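Local coordinates for putative dihydrodipicolinate synthase family protein (PDB 3QFE) that is of unknown function but belongs to the dihydrodipicolinate synthase family, whose members fold as TIM barrels of alternating strands and helices, at residues R8-G13 and N170-K175; C16-F21 and F221-P226; D27-A32 and R66-A71; G48-G53 and P82-V87. One frame throughout, in Å; residues are numbered along the deposited sequence.

Interaction 1: R8-G13 and N170-K175; sequences RVPQPG and NVVGVK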
loop_
_atom_site.group_PDB
_atom_site.type_symbol
_atom_site.label_atom_id
_atom_site.label_comp_id
_atom_site.label_asym_id
_atom_site.label_seq_id
_atom_site.Cartn_x
_atom_site.Cartn_y
_atom_site.Cartn_z
ATOM N N ARG A 8 1.959 4.225 -17.598
ATOM C CA ARG A 8 3.177 3.458 -17.373
ATOM C C ARG A 8 3.790 3.804 -16.003
ATOM O O ARG A 8 4.240 2.914 -15.265
ATOM C CB ARG A 8 4.188 3.777 -18.494
ATOM C CG ARG A 8 5.394 2.832 -18.562
ATOM C CD ARG A 8 6.449 3.272 -19.597
ATOM N NE ARG A 8 7.232 4.442 -19.157
ATOM C CZ ARG A 8 8.364 4.389 -18.451
ATOM N NH1 ARG A 8 8.987 5.516 -18.118
ATOM N NH2 ARG A 8 8.878 3.221 -18.077
ATOM N N VAL A 9 3.825 5.099 -15.696
ATOM C CA VAL A 9 4.367 5.593 -14.437
ATOM C C VAL A 9 3.212 5.900 -13.472
ATOM O O VAL A 9 2.312 6.669 -13.809
ATOM C CB VAL A 9 5.244 6.860 -14.659
ATOM C CG1 VAL A 9 5.624 7.501 -13.315
ATOM C CG2 VAL A 9 6.492 6.530 -15.489
ATOM N N PRO A 10 3.243 5.301 -12.270
ATOM C CA PRO A 10 2.156 5.343 -11.288
ATOM C C PRO A 10 1.799 6.762 -10.887
ATOM O O PRO A 10 2.703 7.562 -10.629
ATOM C CB PRO A 10 2.749 4.612 -10.082
ATOM C CG PRO A 10 3.812 3.787 -10.628
ATOM C CD PRO A 10 4.384 4.518 -11.773
ATOM N N GLN A 11 0.499 7.069 -10.840
ATOM C CA GLN A 11 0.062 8.439 -10.589
ATOM C C GLN A 11 0.262 8.831 -9.132
ATOM O O GLN A 11 -0.059 8.080 -8.214
ATOM C CB GLN A 11 -1.386 8.691 -11.033
ATOM N N PRO A 12 0.868 10.005 -8.926
ATOM C CA PRO A 12 0.845 10.672 -7.649
ATOM C C PRO A 12 -0.556 10.675 -7.067
ATOM O O PRO A 12 -1.529 10.797 -7.802
ATOM C CB PRO A 12 1.270 12.092 -8.024
ATOM C CG PRO A 12 2.333 11.845 -9.086
ATOM C CD PRO A 12 1.877 10.599 -9.829
ATOM N N GLY A 13 -0.656 10.531 -5.757
ATOM C CA GLY A 13 -1.949 10.506 -5.096
ATOM C C GLY A 13 -1.881 9.639 -3.866
ATOM O O GLY A 13 -0.784 9.372 -3.370
ATOM N N ASN A 170 12.335 0.546 -17.157
ATOM C CA ASN A 170 11.145 -0.150 -16.686
ATOM C C ASN A 170 10.940 -0.005 -15.167
ATOM O O ASN A 170 9.947 -0.491 -14.614
ATOM C CB ASN A 170 11.201 -1.620 -17.120
ATOM C CG ASN A 170 9.882 -2.337 -16.951
ATOM O OD1 ASN A 170 8.814 -1.778 -17.222
ATOM N ND2 ASN A 170 9.945 -3.587 -16.511
ATOM N N VAL A 171 11.892 0.634 -14.488
ATOM C CA VAL A 171 11.714 0.965 -13.074
ATOM C C VAL A 171 11.070 2.327 -13.043
ATOM O O VAL A 171 11.614 3.292 -13.596
ATOM C CB VAL A 171 13.036 0.960 -12.275
ATOM C CG1 VAL A 171 12.897 1.727 -10.961
ATOM C CG2 VAL A 171 13.523 -0.495 -12.048
ATOM N N VAL A 172 9.907 2.401 -12.406
ATOM C CA VAL A 172 9.094 3.612 -12.456
ATOM C C VAL A 172 8.765 4.265 -11.096
ATOM O O VAL A 172 7.937 5.172 -11.035
ATOM C CB VAL A 172 7.767 3.354 -13.226
ATOM C CG1 VAL A 172 8.057 3.037 -14.698
ATOM C CG2 VAL A 172 6.957 2.243 -12.566
ATOM N N GLY A 173 9.395 3.811 -10.022
ATOM C CA GLY A 173 9.196 4.432 -8.730
ATOM C C GLY A 173 9.822 3.664 -7.589
ATOM O O GLY A 173 10.493 2.663 -7.816
ATOM N N VAL A 174 9.594 4.142 -6.366
ATOM C CA VAL A 174 10.098 3.530 -5.137
ATOM C C VAL A 174 9.039 3.825 -4.065
ATOM O O VAL A 174 8.475 4.904 -4.073
ATOM C CB VAL A 174 11.527 4.095 -4.727
ATOM C CG1 VAL A 174 11.526 5.626 -4.533
ATOM C CG2 VAL A 174 12.042 3.436 -3.459
ATOM N N LYS A 175 8.710 2.852 -3.213
ATOM C CA LYS A 175 8.016 3.116 -1.968
ATOM C C LYS A 175 9.061 3.150 -0.870
ATOM O O LYS A 175 9.732 2.155 -0.622
ATOM C CB LYS A 175 6.970 2.045 -1.652
ATOM C CG LYS A 175 6.333 2.157 -0.225
ATOM C CD LYS A 175 5.175 1.180 -0.014
ATOM C CE LYS A 175 4.755 0.961 1.481
ATOM N NZ LYS A 175 3.533 0.000 1.634
HETATM O O HOH W 1 7.889 0.360 -18.366
#
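At the end of the parallel barrel where its strands begin, Arg8, Val9 and Pro10 of the lead-in to strand 13-17 pass over Val172, near the start of strand 171-176. Val172 is the hub. Its CG1 stands beside the backbone N, while CG2 is wedged between that N and the carbonyl carbon (chi1 -65°), and this fork lets the valine meet three residues. CG1 touches Val9 CG2 at 3.9 Å and lies over one face of the Arg8 guanidinium, 3.5 Å from Arg8 NH2. CG2 rests on the proline ring, 3.5 Å from Pro10 CD. The arginine chain, bent at chi3 (74°), brings its head back toward residues 170-172. There a water lies in the guanidinium plane at its edge, accepting from Arg8 NH2 at 3.0 Å and donating to Asn170 OD1 at 2.6 Å. Arg8 NH2 also bonds to Pro169 O, and Asn170 ND2 is held by Ser135 O and Leu140 O. Inward, Pro10 reaches Tyr109, Val143 and Phe199 of the barrel strands. With no direct hydrogen bond across the two segments, the pairing rests on shape fit round Val172, and the polar link at the exposed rim depends on a water.

Interaction 2: C16-F21 and F221-P226; sequences CPAVTF and FANVFP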
loop_
_atom_site.group_PDB
_atom_site.type_symbol
_atom_site.label_atom_id
_atom_site.label_comp_id
_atom_site.label_asym_id
_atom_site.label_seq_id
_atom_site.Cartn_x
_atom_site.Cartn_y
_atom_site.Cartn_z
ATOM N N CYS A 16 -3.958 2.851 -1.188
ATOM C CA CYS A 16 -4.208 2.016 -0.015
ATOM C C CYS A 16 -3.681 0.581 -0.180
ATOM O O CYS A 16 -4.037 -0.093 -1.155
ATOM C CB CYS A 16 -5.693 1.963 0.348
ATOM S SG CYS A 16 -6.006 0.792 1.716
ATOM N N PRO A 17 -2.856 0.113 0.785
ATOM C CA PRO A 17 -2.437 -1.283 0.810
ATOM C C PRO A 17 -3.484 -2.114 1.581
ATOM O O PRO A 17 -3.472 -2.158 2.833
ATOM C CB PRO A 17 -1.088 -1.228 1.536
ATOM C CG PRO A 17 -1.245 -0.068 2.502
ATOM C CD PRO A 17 -2.241 0.892 1.876
ATOM N N ALA A 18 -4.372 -2.755 0.816
ATOM C CA ALA A 18 -5.587 -3.368 1.345
ATOM C C ALA A 18 -5.307 -4.565 2.254
ATOM O O ALA A 18 -4.403 -5.357 1.991
ATOM C CB ALA A 18 -6.499 -3.778 0.203
ATOM N N VAL A 19 -6.081 -4.687 3.328
ATOM C CA VAL A 19 -5.991 -5.856 4.207
ATOM C C VAL A 19 -6.646 -7.072 3.532
ATOM O O VAL A 19 -7.333 -6.916 2.521
ATOM C CB VAL A 19 -6.611 -5.587 5.604
ATOM C CG1 VAL A 19 -5.748 -4.587 6.372
ATOM C CG2 VAL A 19 -8.042 -5.094 5.503
ATOM N N THR A 20 -6.453 -8.266 4.111
ATOM C CA THR A 20 -6.991 -9.511 3.563
ATOM C C THR A 20 -7.986 -10.201 4.491
ATOM O O THR A 20 -7.727 -10.368 5.689
ATOM C CB THR A 20 -5.838 -10.471 3.238
ATOM O OG1 THR A 20 -4.991 -9.850 2.278
ATOM C CG2 THR A 20 -6.348 -11.829 2.677
ATOM N N PHE A 21 -9.103 -10.636 3.910
ATOM C CA PHE A 21 -10.178 -11.334 4.603
ATOM C C PHE A 21 -9.961 -12.854 4.565
ATOM O O PHE A 21 -9.669 -13.402 3.507
ATOM C CB PHE A 21 -11.525 -11.009 3.911
ATOM C CG PHE A 21 -12.049 -9.617 4.204
ATOM C CD1 PHE A 21 -12.994 -9.409 5.210
ATOM C CD2 PHE A 21 -11.589 -8.519 3.502
ATOM C CE1 PHE A 21 -13.492 -8.108 5.491
ATOM C CE2 PHE A 21 -12.062 -7.231 3.796
ATOM C CZ PHE A 21 -13.030 -7.033 4.790
ATOM N N PHE A 221 -3.451 3.439 6.825
ATOM C CA PHE A 221 -4.597 4.001 7.527
ATOM C C PHE A 221 -5.747 4.360 6.582
ATOM O O PHE A 221 -6.869 4.631 7.026
ATOM C CB PHE A 221 -4.150 5.243 8.296
ATOM C CG PHE A 221 -5.105 5.674 9.375
ATOM C CD1 PHE A 221 -5.557 4.763 10.328
ATOM C CD2 PHE A 221 -5.539 6.987 9.442
ATOM C CE1 PHE A 221 -6.416 5.150 11.325
ATOM C CE2 PHE A 221 -6.399 7.391 10.443
ATOM C CZ PHE A 221 -6.839 6.475 11.390
ATOM N N ALA A 222 -5.465 4.376 5.281
ATOM C CA ALA A 222 -6.499 4.584 4.274
ATOM C C ALA A 222 -7.380 3.346 4.187
ATOM O O ALA A 222 -8.446 3.410 3.615
ATOM C CB ALA A 222 -5.876 4.887 2.916
ATOM N N ASN A 223 -6.927 2.224 4.753
ATOM C CA ASN A 223 -7.797 1.052 4.964
ATOM C C ASN A 223 -8.961 1.404 5.870
ATOM O O ASN A 223 -10.071 0.889 5.698
ATOM C CB ASN A 223 -7.053 -0.095 5.649
ATOM C CG ASN A 223 -6.330 -0.997 4.676
ATOM O OD1 ASN A 223 -6.955 -1.753 3.927
ATOM N ND2 ASN A 223 -4.999 -0.968 4.717
ATOM N N VAL A 224 -8.693 2.257 6.852
ATOM C CA VAL A 224 -9.655 2.513 7.911
ATOM C C VAL A 224 -10.607 3.658 7.573
ATOM O O VAL A 224 -11.824 3.504 7.661
ATOM C CB VAL A 224 -8.942 2.783 9.233
ATOM C CG1 VAL A 224 -9.956 2.776 10.373
ATOM C CG2 VAL A 224 -7.875 1.718 9.456
ATOM N N PHE A 225 -10.039 4.793 7.160
ATOM C CA PHE A 225 -10.809 5.983 6.806
ATOM C C PHE A 225 -10.372 6.527 5.448
ATOM O O PHE A 225 -9.713 7.552 5.362
ATOM C CB PHE A 225 -10.666 7.020 7.917
ATOM C CG PHE A 225 -11.117 6.520 9.268
ATOM C CD1 PHE A 225 -12.420 6.138 9.478
ATOM C CD2 PHE A 225 -10.230 6.429 10.319
ATOM C CE1 PHE A 225 -12.826 5.663 10.721
ATOM C CE2 PHE A 225 -10.634 5.987 11.564
ATOM C CZ PHE A 225 -11.925 5.594 11.766
ATOM N N PRO A 226 -10.734 5.837 4.362
ATOM C CA PRO A 226 -10.176 6.241 3.084
ATOM C C PRO A 226 -10.614 7.626 2.600
ATOM O O PRO A 226 -9.812 8.331 1.971
ATOM C CB PRO A 226 -10.645 5.130 2.127
ATOM C CG PRO A 226 -11.847 4.519 2.788
ATOM C CD PRO A 226 -11.540 4.598 4.258
#
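Asn223 turns its CG beside the backbone N and opposite the carbonyl carbon (chi1 -87°), which swings the amide across to the chain leaving strand 13-17; Cys16, with SG anti to its own N (chi1 175°), comes to meet it. The two ends of the amide grip backbone groups on either side of Ala18. ND2 donates to Pro17 O at 2.7 Å, nearly straight at 162°. Pro17 O lies close to the amide plane of Asn223, although ND2 itself sits above the plane of the Pro17 carbonyl rather than on a lone pair. OD1 accepts from Val19 N at 3.1 Å, a more bent bond. One side chain thus serves both an acceptor and a donor, much as an adjacent strand would, and fixes the rotation of its own amide. Cys16 SG lies against the same group, 3.5 Å from Asn223 CG, while Cys16 CB packs on Ala222 CB at 3.9 Å. Val19 CG1 and CG2 both lie 3.9 Å from Asn223 OD1. The site is buried, and the amide has further partners: Tyr37 OH bonds to OD1, and ND2 also reaches Ala220 O. The contact ties strand 13-17 to the turn between strand 216-218 and helix 226-237, with helix 31-42 packing on Cys16 and Val19 and Lys266 of helix 262-271 touching Val19.

Interaction 3: D27-A32 and R66-A71; sequences DTLDLA and RAQLIA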
loop_
_atom_site.group_PDB
_atom_site.type_symbol
_atom_site.label_atom_id
_atom_site.label_comp_id
_atom_site.label_asym_id
_atom_site.label_seq_id
_atom_site.Cartn_x
_atom_site.Cartn_y
_atom_site.Cartn_z
ATOM N N ASP A 27 -9.900 -21.422 6.984
ATOM C CA ASP A 27 -8.619 -20.778 6.693
ATOM C C ASP A 27 -8.387 -20.620 5.187
ATOM O O ASP A 27 -7.374 -21.062 4.655
ATOM C CB ASP A 27 -7.451 -21.541 7.339
ATOM C CG ASP A 27 -6.163 -20.715 7.386
ATOM O OD1 ASP A 27 -6.206 -19.471 7.173
ATOM O OD2 ASP A 27 -5.097 -21.323 7.632
ATOM N N THR A 28 -9.342 -20.000 4.514
ATOM C CA THR A 28 -9.257 -19.749 3.084
ATOM C C THR A 28 -9.613 -18.300 2.909
ATOM O O THR A 28 -10.172 -17.677 3.814
ATOM C CB THR A 28 -10.263 -20.611 2.284
ATOM O OG1 THR A 28 -11.570 -20.502 2.878
ATOM C CG2 THR A 28 -9.829 -22.129 2.244
ATOM N N LEU A 29 -9.269 -17.744 1.759
ATOM C CA LEU A 29 -9.654 -16.386 1.443
ATOM C C LEU A 29 -11.178 -16.265 1.433
ATOM O O LEU A 29 -11.877 -17.192 1.039
ATOM C CB LEU A 29 -9.121 -16.037 0.062
ATOM C CG LEU A 29 -7.606 -16.043 -0.150
ATOM C CD1 LEU A 29 -7.309 -15.662 -1.601
ATOM C CD2 LEU A 29 -6.914 -15.099 0.813
ATOM N N ASP A 30 -11.699 -15.130 1.871
ATOM C CA ASP A 30 -13.124 -14.837 1.667
ATOM C C ASP A 30 -13.234 -13.814 0.526
ATOM O O ASP A 30 -13.242 -12.597 0.770
ATOM C CB ASP A 30 -13.743 -14.292 2.949
ATOM C CG ASP A 30 -15.223 -13.944 2.796
ATOM O OD1 ASP A 30 -15.782 -13.922 1.674
ATOM O OD2 ASP A 30 -15.841 -13.666 3.829
ATOM N N LEU A 31 -13.292 -14.315 -0.705
ATOM C CA LEU A 31 -13.253 -13.477 -1.912
ATOM C C LEU A 31 -14.518 -12.612 -2.088
ATOM O O LEU A 31 -14.435 -11.465 -2.529
ATOM C CB LEU A 31 -12.947 -14.321 -3.165
ATOM C CG LEU A 31 -11.558 -15.032 -3.138
ATOM C CD1 LEU A 31 -11.306 -16.008 -4.294
ATOM C CD2 LEU A 31 -10.379 -14.054 -2.987
ATOM N N ALA A 32 -15.679 -13.140 -1.708
ATOM C CA ALA A 32 -16.903 -12.346 -1.786
ATOM C C ALA A 32 -16.772 -11.092 -0.907
ATOM O O ALA A 32 -17.046 -9.972 -1.368
ATOM C CB ALA A 32 -18.157 -13.184 -1.418
ATOM N N ARG A 66 -2.317 -15.504 -3.849
ATOM C CA ARG A 66 -1.810 -14.237 -4.340
ATOM C C ARG A 66 -2.480 -13.820 -5.631
ATOM O O ARG A 66 -2.907 -12.680 -5.757
ATOM C CB ARG A 66 -0.299 -14.294 -4.567
ATOM C CG ARG A 66 0.524 -14.135 -3.303
ATOM C CD ARG A 66 1.969 -14.484 -3.631
ATOM N NE ARG A 66 2.882 -14.174 -2.550
ATOM C CZ ARG A 66 3.426 -12.976 -2.345
ATOM N NH1 ARG A 66 3.132 -11.965 -3.161
ATOM N NH2 ARG A 66 4.271 -12.803 -1.323
ATOM N N ALA A 67 -2.538 -14.739 -6.591
ATOM C CA ALA A 67 -3.131 -14.482 -7.919
ATOM C C ALA A 67 -4.635 -14.227 -7.845
ATOM O O ALA A 67 -5.167 -13.428 -8.606
ATOM C CB ALA A 67 -2.836 -15.675 -8.901
ATOM N N GLN A 68 -5.325 -14.952 -6.968
ATOM C CA GLN A 68 -6.771 -14.778 -6.814
ATOM C C GLN A 68 -7.065 -13.391 -6.260
ATOM O O GLN A 68 -8.037 -12.758 -6.655
ATOM C CB GLN A 68 -7.388 -15.857 -5.910
ATOM C CG GLN A 68 -7.444 -17.170 -6.617
ATOM C CD GLN A 68 -7.695 -18.364 -5.701
ATOM O OE1 GLN A 68 -7.565 -18.282 -4.467
ATOM N NE2 GLN A 68 -8.060 -19.492 -6.312
ATOM N N LEU A 69 -6.222 -12.910 -5.361
ATOM C CA LEU A 69 -6.485 -11.608 -4.777
ATOM C C LEU A 69 -6.302 -10.525 -5.813
ATOM O O LEU A 69 -7.119 -9.618 -5.888
ATOM C CB LEU A 69 -5.622 -11.361 -3.565
ATOM C CG LEU A 69 -6.008 -12.138 -2.311
ATOM C CD1 LEU A 69 -4.954 -11.816 -1.262
ATOM C CD2 LEU A 69 -7.407 -11.703 -1.821
ATOM N N ILE A 70 -5.263 -10.645 -6.648
ATOM C CA ILE A 70 -5.042 -9.650 -7.679
ATOM C C ILE A 70 -6.228 -9.639 -8.624
ATOM O O ILE A 70 -6.779 -8.572 -8.899
ATOM C CB ILE A 70 -3.720 -9.852 -8.451
ATOM C CG1 ILE A 70 -2.535 -9.745 -7.471
ATOM C CG2 ILE A 70 -3.559 -8.756 -9.518
ATOM C CD1 ILE A 70 -1.171 -10.228 -8.055
ATOM N N ALA A 71 -6.646 -10.821 -9.083
ATOM C CA ALA A 71 -7.782 -10.953 -10.002
ATOM C C ALA A 71 -9.075 -10.403 -9.373
ATOM O O ALA A 71 -9.894 -9.757 -10.031
ATOM C CB ALA A 71 -7.970 -12.448 -10.407
#
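The side-chain amide of Gln68 is the flat group that meets Leu29: its oxygen OE1 lies 3.9 Å from Leu29 CD1, a van der Waals touch on a methyl group. Gln68 runs extended beyond CG (chi2 165°), which carries the amide across the end of Leu29 and leaves its CB to Leu31, 4.2 Å from Leu31 CD1. The apolar centre is formed by three leucines. Leu29 CD1 drives at the branch point of Leu69, 3.8 Å from Leu69 CG, and Leu31 CD2 meets Leu69 CD2 at 4.0 Å. Both Leu29 and Leu31 leave the backbone toward helix 63-77, whereas Leu69 leaves its helix to one side, and its branched end turns back to the two leucines. No hydrogen bond crosses. Between the two leucines of 27-32, Asp30 takes the N-cap position of helix 31-42; its carboxylate caps a backbone N just past Ala32 and bonds to Ser33 OG. The contact joins the short, weakly bonded strand 28-29 and the first turn of helix 31-42 to the side of helix 63-77. Leu69 is packed further by Gln34 and Tyr38 of helix 31-42 and by Leu52 and Leu61, while Ile70 and Arg66 touch helix 92-105.

Interaction 4: G48-G53 and P82-V87; sequences GLVILG and PIMAGV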
loop_
_atom_site.group_PDB
_atom_site.type_symbol
_atom_site.label_atom_id
_atom_site.label_comp_id
_atom_site.label_asym_id
_atom_site.label_seq_id
_atom_site.Cartn_x
_atom_site.Cartn_y
_atom_site.Cartn_z
ATOM N N GLY A 48 -5.202 4.683 -6.180
ATOM C CA GLY A 48 -4.999 3.303 -6.583
ATOM C C GLY A 48 -4.946 2.390 -5.388
ATOM O O GLY A 48 -4.909 2.853 -4.251
ATOM N N LEU A 49 -4.941 1.081 -5.657
ATOM C CA LEU A 49 -4.771 0.065 -4.623
ATOM C C LEU A 49 -3.427 -0.647 -4.737
ATOM O O LEU A 49 -2.957 -0.996 -5.839
ATOM C CB LEU A 49 -5.909 -0.960 -4.631
ATOM C CG LEU A 49 -7.337 -0.473 -4.288
ATOM C CD1 LEU A 49 -8.357 -1.579 -4.450
ATOM C CD2 LEU A 49 -7.429 0.079 -2.877
ATOM N N VAL A 50 -2.817 -0.857 -3.576
ATOM C CA VAL A 50 -1.699 -1.754 -3.473
ATOM C C VAL A 50 -2.218 -3.077 -2.942
ATOM O O VAL A 50 -2.716 -3.137 -1.824
ATOM C CB VAL A 50 -0.574 -1.168 -2.589
ATOM C CG1 VAL A 50 0.492 -2.224 -2.303
ATOM C CG2 VAL A 50 0.021 0.077 -3.264
ATOM N N ILE A 51 -2.149 -4.112 -3.775
ATOM C CA ILE A 51 -2.590 -5.442 -3.403
ATOM C C ILE A 51 -1.362 -6.289 -3.094
ATOM O O ILE A 51 -0.405 -6.313 -3.860
ATOM C CB ILE A 51 -3.428 -6.101 -4.547
ATOM C CG1 ILE A 51 -4.520 -5.140 -5.033
ATOM C CG2 ILE A 51 -4.049 -7.418 -4.096
ATOM C CD1 ILE A 51 -5.481 -4.656 -3.930
ATOM N N LEU A 52 -1.402 -6.985 -1.973
ATOM C CA LEU A 52 -0.321 -7.848 -1.534
ATOM C C LEU A 52 0.837 -7.051 -0.992
ATOM O O LEU A 52 1.974 -7.495 -1.040
ATOM C CB LEU A 52 0.160 -8.825 -2.621
ATOM C CG LEU A 52 -0.863 -9.640 -3.415
ATOM C CD1 LEU A 52 -0.133 -10.471 -4.481
ATOM C CD2 LEU A 52 -1.707 -10.515 -2.497
ATOM N N GLY A 53 0.549 -5.877 -0.454
ATOM C CA GLY A 53 1.527 -5.169 0.376
ATOM C C GLY A 53 1.731 -5.959 1.652
ATOM O O GLY A 53 1.188 -7.057 1.808
ATOM N N PRO A 82 -5.976 1.897 -11.044
ATOM C CA PRO A 82 -4.611 1.373 -10.940
ATOM C C PRO A 82 -4.455 0.353 -9.822
ATOM O O PRO A 82 -4.962 0.552 -8.706
ATOM C CB PRO A 82 -3.769 2.622 -10.634
ATOM C CG PRO A 82 -4.620 3.797 -11.073
ATOM C CD PRO A 82 -6.034 3.355 -10.830
ATOM N N ILE A 83 -3.782 -0.742 -10.141
ATOM C CA ILE A 83 -3.451 -1.725 -9.152
ATOM C C ILE A 83 -1.956 -2.015 -9.171
ATOM O O ILE A 83 -1.391 -2.320 -10.216
ATOM C CB ILE A 83 -4.245 -3.029 -9.354
ATOM C CG1 ILE A 83 -5.708 -2.841 -8.932
ATOM C CG2 ILE A 83 -3.619 -4.176 -8.547
ATOM C CD1 ILE A 83 -6.585 -3.989 -9.448
ATOM N N MET A 84 -1.342 -1.903 -7.998
ATOM C CA MET A 84 0.050 -2.199 -7.799
ATOM C C MET A 84 0.117 -3.458 -6.950
ATOM O O MET A 84 -0.426 -3.507 -5.854
ATOM C CB MET A 84 0.731 -1.012 -7.094
ATOM C CG MET A 84 2.274 -1.140 -6.924
ATOM S SD MET A 84 2.929 0.321 -6.084
ATOM C CE MET A 84 2.443 1.703 -7.131
ATOM N N ALA A 85 0.778 -4.487 -7.453
ATOM C CA ALA A 85 0.821 -5.752 -6.746
ATOM C C ALA A 85 2.186 -5.974 -6.115
ATOM O O ALA A 85 3.215 -5.854 -6.790
ATOM C CB ALA A 85 0.500 -6.894 -7.709
ATOM N N GLY A 86 2.197 -6.321 -4.829
ATOM C CA GLY A 86 3.426 -6.745 -4.155
ATOM C C GLY A 86 3.817 -8.123 -4.662
ATOM O O GLY A 86 2.958 -9.001 -4.854
ATOM N N VAL A 87 5.114 -8.313 -4.900
ATOM C CA VAL A 87 5.608 -9.547 -5.495
ATOM C C VAL A 87 6.865 -10.059 -4.820
ATOM O O VAL A 87 7.476 -11.011 -5.300
ATOM C CB VAL A 87 5.952 -9.379 -6.981
ATOM C CG1 VAL A 87 4.698 -9.198 -7.839
ATOM C CG2 VAL A 87 6.973 -8.240 -7.193
#
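Four backbone hydrogen bonds zip Leu49 and Ile51 onto residues 82-86 in parallel register. Leu49 N donates to Pro82 O at 3.1 Å, and Leu49 O accepts from Met84 N at 2.8 Å, an almost perfectly straight bond (176°). Ile51 repeats the pattern, with N giving to Met84 O at 2.8 Å and O receiving from Gly86 N at 2.8 Å. CA-H...O contacts fill the intervals, such as Val50 CA to Met84 O at 3.2 Å, so Met84 O serves a strong donor and a weak one. The axes of the short strands 48-51 and 83-86 lie 15° apart. Side chains alternate between the two faces. Val50 and Met84 lie side by side and point the same way, Val50 CG2 4.0 Å from Met84 CB, on the face where Trp15 and Leu111 join them in the barrel interior. The face of Leu49, Ile51, Ile83 and Ala85 looks outward, and there Ile51 CG1 crosses to Ile83 CG2 at 3.8 Å under helix 63-77. After Ile51 the chain turns with positive phi at Leu52, whose CB bond aims at the second strand, placing Leu52 CD1 3.4 Å from Gly86 O. Helix 63-77 connects the strands, a classical beta-alpha-beta unit; Val50 bonds onward to Cys16 and Ala18, and Ile83 to Asn108 and Tyr109. Four backbone bonds, straight at Met84 N and more bent at Ile51 N, closed in by hydrocarbon on both faces, satisfy the polar backbone of a largely buried strand pair and fix the register of the two strands.

Interactions 1, 2 and 4 all reach the eight-stranded parallel barrel sheet, while interaction 3 lies outside it among the helices. Interaction 4 is the most central, its centre about 12 Å from those of interactions 1 and 2 and about 14 Å from that of interaction 3. Pro10 meets Met84; Cys16 and Ala18 bond to Val50 on the adjacent strand; Leu52 packs on Leu69 and Ile70. Interactions 2 and 3 touch through Phe21 and Asp30, but 1 and 3 stay about 13 Å apart at nearest atoms. Along the chain 1 and 2 cross and 3 and 4 nest inside both loops; contacts from the N-terminal segments to later barrel elements thus enclose the early strand-helix units.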